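Local coordinates for sarcoplasmic calcium-binding protein (Branchiostoma lanceolatum, PDB 2SAS) that binds calcium ions through EF-hands and, like parvalbumins, seems more abundant in fast-contracting muscles, a distribution from which no functional relationship can be established, at residues K94-L99 with R160-Y165. Sequence-based numbering, arbitrary orientation.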
loop_
_atom_site.group_PDB
_atom_site.type_symbol
_atom_site.label_atom_id
_atom_site.label_comp_id
_atom_site.label_asym_id
_atom_site.label_seq_id
_atom_site.Cartn_x
_atom_site.Cartn_y
_atom_site.Cartn_z
ATOM N N LYS A 94 22.768 16.058 1.831
ATOM C CA LYS A 94 23.401 15.441 0.654
ATOM C C LYS A 94 23.766 13.977 0.697
ATOM O O LYS A 94 23.933 13.413 -0.431
ATOM C CB LYS A 94 24.625 16.206 0.112
ATOM C CG LYS A 94 24.628 16.328 -1.409
ATOM C CD LYS A 94 26.004 16.269 -2.024
ATOM C CE LYS A 94 26.303 15.054 -2.886
ATOM N NZ LYS A 94 26.410 13.791 -2.098
ATOM N N SER A 95 23.879 13.335 1.822
ATOM C CA SER A 95 24.195 11.873 1.922
ATOM C C SER A 95 23.406 11.303 3.116
ATOM O O SER A 95 22.838 12.147 3.853
ATOM C CB SER A 95 25.676 11.662 2.160
ATOM O OG SER A 95 25.997 12.038 3.486
ATOM N N VAL A 96 23.392 9.986 3.307
ATOM C CA VAL A 96 22.677 9.373 4.415
ATOM C C VAL A 96 23.212 10.034 5.714
ATOM O O VAL A 96 22.448 10.338 6.637
ATOM C CB VAL A 96 22.615 7.863 4.502
ATOM C CG1 VAL A 96 23.342 7.271 5.724
ATOM C CG2 VAL A 96 21.174 7.340 4.605
ATOM N N ALA A 97 24.496 10.266 5.692
ATOM C CA ALA A 97 25.187 10.908 6.824
ATOM C C ALA A 97 24.631 12.270 7.216
ATOM O O ALA A 97 25.081 12.736 8.298
ATOM C CB ALA A 97 26.701 10.935 6.501
ATOM N N ASP A 98 23.728 12.903 6.484
ATOM C CA ASP A 98 23.137 14.221 6.805
ATOM C C ASP A 98 21.730 14.177 7.445
ATOM O O ASP A 98 21.230 15.218 7.907
ATOM C CB ASP A 98 22.943 15.111 5.543
ATOM C CG ASP A 98 23.995 16.157 5.328
ATOM O OD1 ASP A 98 24.522 16.690 6.314
ATOM O OD2 ASP A 98 24.314 16.443 4.150
ATOM N N LEU A 99 21.047 13.068 7.315
ATOM C CA LEU A 99 19.699 12.806 7.806
ATOM C C LEU A 99 19.685 13.055 9.306
ATOM O O LEU A 99 20.749 12.865 9.955
ATOM C CB LEU A 99 19.350 11.348 7.445
ATOM C CG LEU A 99 18.242 11.200 6.409
ATOM C CD1 LEU A 99 18.311 12.332 5.385
ATOM C CD2 LEU A 99 18.413 9.833 5.715
ATOM N N ARG A 160 23.744 -0.830 1.348
ATOM C CA ARG A 160 22.920 -0.740 0.137
ATOM C C ARG A 160 21.561 -0.149 0.592
ATOM O O ARG A 160 21.072 0.753 -0.067
ATOM C CB ARG A 160 22.673 -2.076 -0.527
ATOM C CG ARG A 160 22.723 -2.007 -2.044
ATOM C CD ARG A 160 21.784 -1.048 -2.611
ATOM N NE ARG A 160 22.246 -0.431 -3.878
ATOM C CZ ARG A 160 21.391 -0.398 -4.900
ATOM N NH1 ARG A 160 20.253 -1.088 -4.680
ATOM N NH2 ARG A 160 21.521 0.166 -6.057
ATOM N N TYR A 161 21.130 -0.664 1.720
ATOM C CA TYR A 161 19.915 -0.301 2.389
ATOM C C TYR A 161 19.853 1.235 2.605
ATOM O O TYR A 161 18.899 1.844 2.106
ATOM C CB TYR A 161 19.649 -1.040 3.739
ATOM C CG TYR A 161 18.231 -0.680 4.120
ATOM C CD1 TYR A 161 17.145 -1.270 3.473
ATOM C CD2 TYR A 161 17.973 0.301 5.091
ATOM C CE1 TYR A 161 15.847 -0.965 3.842
ATOM C CE2 TYR A 161 16.668 0.632 5.449
ATOM C CZ TYR A 161 15.615 0.016 4.809
ATOM O OH TYR A 161 14.345 0.419 5.119
ATOM N N LYS A 162 20.821 1.718 3.327
ATOM C CA LYS A 162 21.104 3.083 3.651
ATOM C C LYS A 162 20.951 3.984 2.400
ATOM O O LYS A 162 20.328 5.028 2.532
ATOM C CB LYS A 162 22.544 3.320 4.152
ATOM C CG LYS A 162 22.802 2.795 5.587
ATOM C CD LYS A 162 24.232 3.102 6.011
ATOM C CE LYS A 162 24.557 2.577 7.406
ATOM N NZ LYS A 162 25.768 3.265 7.936
ATOM N N GLU A 163 21.502 3.562 1.280
ATOM C CA GLU A 163 21.500 4.320 0.028
ATOM C C GLU A 163 20.081 4.478 -0.493
ATOM O O GLU A 163 19.682 5.541 -0.968
ATOM C CB GLU A 163 22.344 3.686 -1.102
ATOM C CG GLU A 163 23.813 3.346 -0.939
ATOM C CD GLU A 163 24.473 2.549 -2.054
ATOM O OE1 GLU A 163 23.971 2.326 -3.154
ATOM O OE2 GLU A 163 25.618 2.088 -1.751
ATOM N N LEU A 164 19.376 3.342 -0.441
ATOM C CA LEU A 164 17.990 3.307 -0.931
ATOM C C LEU A 164 17.069 4.052 0.007
ATOM O O LEU A 164 16.197 4.820 -0.432
ATOM C CB LEU A 164 17.654 1.859 -1.201
ATOM C CG LEU A 164 18.547 1.095 -2.172
ATOM C CD1 LEU A 164 18.283 -0.395 -1.996
ATOM C CD2 LEU A 164 18.180 1.535 -3.587
ATOM N N TYR A 165 17.275 3.866 1.313
ATOM C CA TYR A 165 16.406 4.621 2.268
ATOM C C TYR A 165 16.517 6.123 1.954
ATOM O O TYR A 165 15.479 6.763 1.750
ATOM C CB TYR A 165 16.668 4.226 3.706
ATOM C CG TYR A 165 15.883 4.918 4.778
ATOM C CD1 TYR A 165 16.323 6.177 5.228
ATOM C CD2 TYR A 165 14.786 4.380 5.403
ATOM C CE1 TYR A 165 15.683 6.839 6.265
ATOM C CE2 TYR A 165 14.094 5.033 6.434
ATOM C CZ TYR A 165 14.574 6.247 6.880
ATOM O OH TYR A 165 13.933 6.934 7.894
#
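Val96 and Leu99 are the two residues with which the linker 94-99 meets segment 160-165 of helix 158-170, a small example of a connecting segment that closes on itself and turns two apolar side chains to a helix. The folding begins at Lys94, whose backbone N donates to Asp98 OD2 at 2.8 Å, on the anti side of the carboxylate and 17° out of its plane. Within this closure Asp98 N bonds to Ser95 O and Leu99 N to Val96 O, the i+3 to i pattern of the 3-10 segment 96-98. Val96 stands at the start of the turn with its CB directed at the helix. Its CG2 methyl reaches the helix backbone, lying 3.2 Å from Lys162 O, and the same methyl is 4.3 Å from Lys162 CB. The lysine chain, nearly fully extended beyond CB, carries its amino group away from the linker. Three residues on from Val96, at the exit of the turn, Leu99 also turns to the helix: its CD2 approaches Tyr165 CE1 at 4.1 Å, at the ring edge and near the ring plane. Tyr165 holds CG anti to the backbone N (chi1 179°), which brings the CE1 edge of its ring to the leucine methyl. The contact is modest, burying 160 Å² in all, and rests on van der Waals packing. Tyr166, next along the same helix, touches both Val96 and Leu99, while Gln104 NE2 bonds to Leu99 O. The linker leads from helix 79-91 to helix 103-114 and rests on helix 158-170, in the EF-hand 4 region; Cys103 and Ile107 of helix 103-114 touch the Tyr165 ring.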